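Local coordinates for protein BZZ1 (Saccharomyces cerevisiae, PDB 2A28) that acts in endocytosis and vacuolar trafficking and, with type I myosins, restores actin polarity after salt stress, the present chain being its second SH3 domain, at residues E10-G13 with D14-S18; R29-D32 with G33-W36. One frame throughout, in Å; residues are numbered along the deposited sequence.

Interaction 1: residues E10-G13 with D14-S18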
ATOM      1  N   GLU A  10      -4.200   5.098   7.419  1.00  7.83           N
ATOM      2  CA  GLU A  10      -3.659   4.729   8.731  1.00  8.50           C
ATOM      3  C   GLU A  10      -3.908   3.232   8.967  1.00  7.47           C
ATOM      4  O   GLU A  10      -5.045   2.742   8.989  1.00  8.86           O
ATOM      5  CB  GLU A  10      -4.284   5.530   9.833  1.00  9.19           C
ATOM      6  CG  GLU A  10      -3.882   5.413  11.271  1.00 20.78           C
ATOM      7  CD  GLU A  10      -4.818   6.116  12.261  1.00 31.91           C
ATOM      8  OE1 GLU A  10      -5.509   7.088  11.853  1.00 49.73           O
ATOM      9  OE2 GLU A  10      -4.914   5.729  13.459  1.00 34.58           O
ATOM     10  N   ALA A  11      -2.820   2.489   9.137  1.00  8.05           N
ATOM     11  CA  ALA A  11      -2.952   1.029   9.352  1.00  7.66           C
ATOM     12  C   ALA A  11      -3.865   0.777  10.545  1.00  9.13           C
ATOM     13  O   ALA A  11      -3.852   1.452  11.579  1.00  9.46           O
ATOM     14  CB  ALA A  11      -1.570   0.466   9.648  1.00  9.21           C
ATOM     15  N   GLN A  12      -4.607  -0.301  10.424  1.00  9.04           N
ATOM     16  CA  GLN A  12      -5.496  -0.800  11.445  1.00  9.80           C
ATOM     17  C   GLN A  12      -5.204  -2.251  11.806  1.00 14.49           C
ATOM     18  O   GLN A  12      -6.183  -2.942  12.054  1.00 23.11           O
ATOM     19  CB  GLN A  12      -6.952  -0.674  10.989  1.00 10.80           C
ATOM     20  CG  GLN A  12      -7.378   0.737  10.630  1.00 11.02           C
ATOM     21  CD  GLN A  12      -8.876   0.905  10.419  1.00 13.40           C
ATOM     22  OE1 GLN A  12      -9.663   1.046  11.351  1.00 21.53           O
ATOM     23  NE2 GLN A  12      -9.265   0.988   9.176  1.00 14.78           N
ATOM     24  N   GLY A  13      -3.960  -2.619  11.841  1.00 15.64           N
ATOM     25  CA  GLY A  13      -3.760  -4.039  12.137  1.00 14.82           C
ATOM     26  C   GLY A  13      -2.298  -4.273  11.830  1.00 10.73           C
ATOM     27  O   GLY A  13      -1.691  -3.533  11.068  1.00 10.02           O
ATOM     28  N   ASP A  14      -1.815  -5.370  12.437  1.00 11.95           N
ATOM     29  CA  ASP A  14      -0.388  -5.625  12.348  1.00 12.82           C
ATOM     30  C   ASP A  14       0.066  -5.970  10.924  1.00 10.96           C
ATOM     31  O   ASP A  14       1.251  -5.894  10.687  1.00 12.42           O
ATOM     32  CB  ASP A  14       0.014  -6.740  13.288  1.00 18.95           C
ATOM     33  CG  ASP A  14      -0.032  -6.385  14.761  1.00 23.25           C
ATOM     34  OD1 ASP A  14       0.250  -5.200  15.031  1.00 23.72           O
ATOM     35  OD2 ASP A  14      -0.342  -7.251  15.617  1.00 29.60           O
ATOM     36  N   ASP A  15      -0.877  -6.376  10.071  1.00  9.17           N
ATOM     37  CA  ASP A  15      -0.590  -6.725   8.686  1.00  8.81           C
ATOM     38  C   ASP A  15      -0.754  -5.572   7.698  1.00  7.16           C
ATOM     39  O   ASP A  15      -0.459  -5.733   6.509  1.00  7.37           O
ATOM     40  CB  ASP A  15      -1.456  -7.904   8.237  1.00  7.62           C
ATOM     41  CG  ASP A  15      -2.921  -7.696   8.374  1.00  7.82           C
ATOM     42  OD1 ASP A  15      -3.320  -6.779   9.161  1.00  9.46           O
ATOM     43  OD2 ASP A  15      -3.667  -8.450   7.704  1.00  9.73           O
ATOM     44  N   GLU A  16      -1.156  -4.435   8.202  1.00  7.02           N
ATOM     45  CA  GLU A  16      -1.359  -3.267   7.335  1.00  8.30           C
ATOM     46  C   GLU A  16      -0.230  -2.296   7.537  1.00  7.44           C
ATOM     47  O   GLU A  16       0.466  -2.277   8.561  1.00  8.41           O
ATOM     48  CB  GLU A  16      -2.698  -2.577   7.660  1.00  8.07           C
ATOM     49  CG  GLU A  16      -3.888  -3.488   7.353  1.00  8.55           C
ATOM     50  CD  GLU A  16      -5.229  -2.855   7.662  1.00  8.28           C
ATOM     51  OE1 GLU A  16      -5.230  -1.643   7.977  1.00  9.17           O
ATOM     52  OE2 GLU A  16      -6.272  -3.571   7.601  1.00 11.91           O
ATOM     53  N   ILE A  17      -0.008  -1.453   6.494  1.00  7.39           N
ATOM     54  CA  ILE A  17       0.950  -0.356   6.622  1.00  8.70           C
ATOM     55  C   ILE A  17       0.241   0.969   6.361  1.00  7.45           C
ATOM     56  O   ILE A  17      -0.665   1.093   5.560  1.00  8.65           O
ATOM     57  CB  ILE A  17       2.185  -0.493   5.721  1.00 10.50           C
ATOM     58  CG1 ILE A  17       1.822  -0.641   4.245  1.00 10.07           C
ATOM     59  CG2 ILE A  17       3.146  -1.600   6.197  1.00 13.81           C
ATOM     60  CD1 ILE A  17       2.982  -0.437   3.325  1.00 10.80           C
ATOM     61  N   SER A  18       0.690   1.960   7.096  1.00  7.58           N
ATOM     62  CA  SER A  18       0.262   3.352   6.823  1.00  6.66           C
ATOM     63  C   SER A  18       0.976   3.886   5.592  1.00  6.64           C
ATOM     64  O   SER A  18       2.147   3.710   5.420  1.00  6.94           O
ATOM     65  CB  SER A  18       0.513   4.242   8.041  1.00  6.93           C
ATOM     66  OG  SER A  18      -0.269   3.769   9.157  1.00  8.59           O
TER
HETATM   67  O   HOH W   1       0.603  -1.864  11.426  1.00 19.21           O

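Interaction 2: residues R29-D32 with G33-W36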
ATOM      1  N   ARG A  29       2.545  -8.300  -4.004  1.00  6.30           N
ATOM      2  CA  ARG A  29       1.372  -9.109  -4.376  1.00  6.96           C
ATOM      3  C   ARG A  29       0.282  -8.115  -4.728  1.00  6.64           C
ATOM      4  O   ARG A  29      -0.117  -7.309  -3.900  1.00  6.89           O
ATOM      5  CB  ARG A  29       0.993 -10.126  -3.280  1.00  6.69           C
ATOM      6  CG  ARG A  29      -0.005 -11.220  -3.614  1.00  8.24           C
ATOM      7  CD  ARG A  29      -1.462 -10.826  -3.502  1.00  8.37           C
ATOM      8  NE  ARG A  29      -1.842 -10.547  -2.136  1.00  9.42           N
ATOM      9  CZ  ARG A  29      -2.673  -9.596  -1.717  1.00  8.11           C
ATOM     10  NH1 ARG A  29      -3.266  -8.722  -2.538  1.00 11.34           N
ATOM     11  NH2 ARG A  29      -2.905  -9.469  -0.463  1.00  9.15           N
ATOM     12  N   GLY A  30      -0.129  -8.118  -5.985  1.00  6.40           N
ATOM     13  CA  GLY A  30      -1.078  -7.136  -6.463  1.00  7.28           C
ATOM     14  C   GLY A  30      -2.440  -7.449  -5.937  1.00  6.49           C
ATOM     15  O   GLY A  30      -2.786  -8.508  -5.411  1.00  7.00           O
ATOM     16  N   ASP A  31      -3.337  -6.492  -6.176  1.00  7.13           N
ATOM     17  CA  ASP A  31      -4.716  -6.685  -5.746  1.00  8.44           C
ATOM     18  C   ASP A  31      -5.344  -7.894  -6.393  1.00  9.51           C
ATOM     19  O   ASP A  31      -5.344  -7.970  -7.587  1.00 11.32           O
ATOM     20  CB  ASP A  31      -5.512  -5.410  -6.076  1.00  9.63           C
ATOM     21  CG  ASP A  31      -6.795  -5.295  -5.320  1.00 10.19           C
ATOM     22  OD1 ASP A  31      -7.505  -6.268  -4.992  1.00 10.67           O
ATOM     23  OD2 ASP A  31      -7.140  -4.205  -4.866  1.00  9.32           O
ATOM     24  N   ASP A  32      -5.885  -8.768  -5.542  1.00 10.57           N
ATOM     25  CA  ASP A  32      -6.509  -9.958  -6.073  1.00 12.92           C
ATOM     26  C   ASP A  32      -8.005  -9.881  -6.069  1.00 14.31           C
ATOM     27  O   ASP A  32      -8.694 -10.914  -6.145  1.00 21.27           O
ATOM     28  CB  ASP A  32      -6.094 -11.180  -5.226  1.00 21.92           C
ATOM     29  CG  ASP A  32      -6.184 -10.880  -3.727  1.00 26.02           C
ATOM     30  OD1 ASP A  32      -5.507 -11.539  -2.901  1.00 41.39           O
ATOM     31  OD2 ASP A  32      -6.983  -9.967  -3.371  1.00 33.93           O
ATOM     32  N   GLY A  33      -8.556  -8.677  -5.963  1.00 10.92           N
ATOM     33  CA  GLY A  33      -9.979  -8.396  -5.874  1.00 11.64           C
ATOM     34  C   GLY A  33     -10.438  -7.981  -4.482  1.00  8.97           C
ATOM     35  O   GLY A  33     -11.587  -7.524  -4.380  1.00 12.55           O
ATOM     36  N   SER A  34      -9.573  -8.161  -3.496  1.00  8.73           N
ATOM     37  CA  SER A  34      -9.904  -7.803  -2.135  1.00  9.39           C
ATOM     38  C   SER A  34      -9.877  -6.323  -1.838  1.00  8.55           C
ATOM     39  O   SER A  34     -10.463  -5.918  -0.815  1.00  9.48           O
ATOM     40  CB  SER A  34      -8.926  -8.467  -1.141  1.00 10.86           C
ATOM     41  OG  SER A  34      -7.641  -7.873  -1.305  1.00 11.99           O
ATOM     42  N   GLY A  35      -9.232  -5.548  -2.693  1.00  7.60           N
ATOM     43  CA  GLY A  35      -9.075  -4.122  -2.425  1.00  8.96           C
ATOM     44  C   GLY A  35      -7.743  -3.786  -1.790  1.00  6.77           C
ATOM     45  O   GLY A  35      -7.480  -2.602  -1.539  1.00  6.81           O
ATOM     46  N   TRP A  36      -6.909  -4.791  -1.461  1.00  6.18           N
ATOM     47  CA  TRP A  36      -5.622  -4.605  -0.784  1.00  6.34           C
ATOM     48  C   TRP A  36      -4.515  -5.069  -1.686  1.00  6.59           C
ATOM     49  O   TRP A  36      -4.571  -6.150  -2.276  1.00  7.74           O
ATOM     50  CB  TRP A  36      -5.631  -5.397   0.533  1.00  7.89           C
ATOM     51  CG  TRP A  36      -6.689  -4.868   1.446  1.00  7.48           C
ATOM     52  CD1 TRP A  36      -7.977  -5.317   1.457  1.00  7.92           C
ATOM     53  CD2 TRP A  36      -6.594  -3.854   2.445  1.00  8.73           C
ATOM     54  NE1 TRP A  36      -8.709  -4.636   2.388  1.00  8.82           N
ATOM     55  CE2 TRP A  36      -7.883  -3.728   3.021  1.00  9.03           C
ATOM     56  CE3 TRP A  36      -5.539  -3.055   2.897  1.00  9.02           C
ATOM     57  CZ2 TRP A  36      -8.123  -2.820   4.022  1.00  8.79           C
ATOM     58  CZ3 TRP A  36      -5.785  -2.152   3.898  1.00 10.15           C
ATOM     59  CH2 TRP A  36      -7.057  -2.055   4.426  1.00  9.37           C
TER
HETATM   60  O   HOH W   2      -5.704  -8.943   0.432  1.00 15.89           O

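Interaction 1: residues E10-G13 with D14-S18
Glu10 and Ser18 face each other at the open end of a hairpin-like loop whose two arms run nearly antiparallel, 169° apart, and whose tip is a type I beta turn from Gly13 to Glu16. The turn is closed by the amide of Glu16, with N 3.1 Å from Gly13 O. A water bridges the arms beside it, donating to both Gly13 O and Glu16 O, so the Gly13 carbonyl is gripped twice. Gly13 has a fully extended phi that residues with a beta carbon disfavour, and a beta carbon would also sit tightly against Asp15 OD1; glycine avoids both.

Two side chains on the return arm bind amides of the outgoing arm. Ser18 OG accepts from Ala11 N at 2.9 Å in an almost straight bond (177°); a short hydroxyl side chain suits a place where the arms lie this close. Glu16 reaches across with its chain extended beyond CG, which puts OE1 2.9 Å from Gln12 N. The amide meets this oxygen from above the carboxylate plane, and the Tyr9 hydroxyl is a second partner of the same oxygen. Tyr9 OH also bonds Gln12 NE2, at the end of a side chain that lies alongside that of Glu16 and points the same way, its flat end turned 77° from the carboxylate. Between these polar links the small methyl of Ala11 fills the gap, its CB 3.8 Å from Glu16 CB. Ile17 points away from the outgoing arm and packs on Leu44 of strand 44-49.

By its place between the first two strands of the sheet, this is the RT loop of an SH3 domain, a hairpin-like connection joined to strand 44-49 by backbone hydrogen bonds of Asp15 and Ile17 with Leu47.

Interaction 2: residues R29-D32 with G33-W36
Asp31 turns its carboxylate into the bend that follows it, and OD1 takes two backbone hydrogen bonds there. Gly33 N lies 2.8 Å from Asp31 OD1, on the anti side of that oxygen, while Gly35 N approaches its syn lone pair at 3.0 Å, from the opposite face of the carboxylate plane. With CG anti to the backbone N (chi1 -162°), the group reaches in between these two amides; its other oxygen, OD2, bonds the Thr50 hydroxyl. An alanine here would probably leave the amides of Gly33 and Gly35 without their shared acceptor and cost the Thr50 hydroxyl its bond to OD2, freeing the bend to shift.

A second acid repeats the theme one residue on. Asp32 OD2 accepts from Ser34 N at 3.2 Å, met nearly end-on to its C-O bond, and the Ser34 hydroxyl lies beside the same oxygen. Ser34 OG in turn accepts from Trp36 N at 3.2 Å, forming an ST turn that leads into strand 36-41.

Arg29 supplies the remaining hydrogen bonds and the one charge pair: its side chain, bent at chi2 and chi3, curls back so that NH1 bonds Trp36 O at 2.9 Å and also Gly30 O, both carbonyls lying close to the guanidinium plane. Asp32 OD1 sits over one face of that plane, a long salt bridge of charges alone. A water links Ser34 OG to Arg29 NH2, weakly on the arginine side.

Backbone shape explains the glycines: Gly33 and Gly35 both have positive phi, where a beta carbon would press on the preceding carbonyl oxygen. Lying between strands 24-27 and 36-41, this bend is the n-Src loop of an SH3 domain, and Trp36, which begins the next strand, belongs in the family to the proline-rich peptide-binding surface.

Interaction 1 comes first along the chain, in the loop between strands 2-4 and 24-27, and interaction 2 follows in the next connection, between strands 24-27 and 36-41. Their centres lie about 15 Å apart, both at the surface of the same SH3 domain, and the two loops meet where Glu16 OE2 lies above the plane of the Trp36 ring near its rim, 3.6 Å from CH2. Strand 44-49 lies behind both: Asp15, Arg29 and Trp36 all touch Leu47. In SH3 domains the RT and n-Src loops flank the specificity pocket for proline-rich ligands, so these two folded loops probably shape that site in Bzz1, with acidic groups beside the tryptophan.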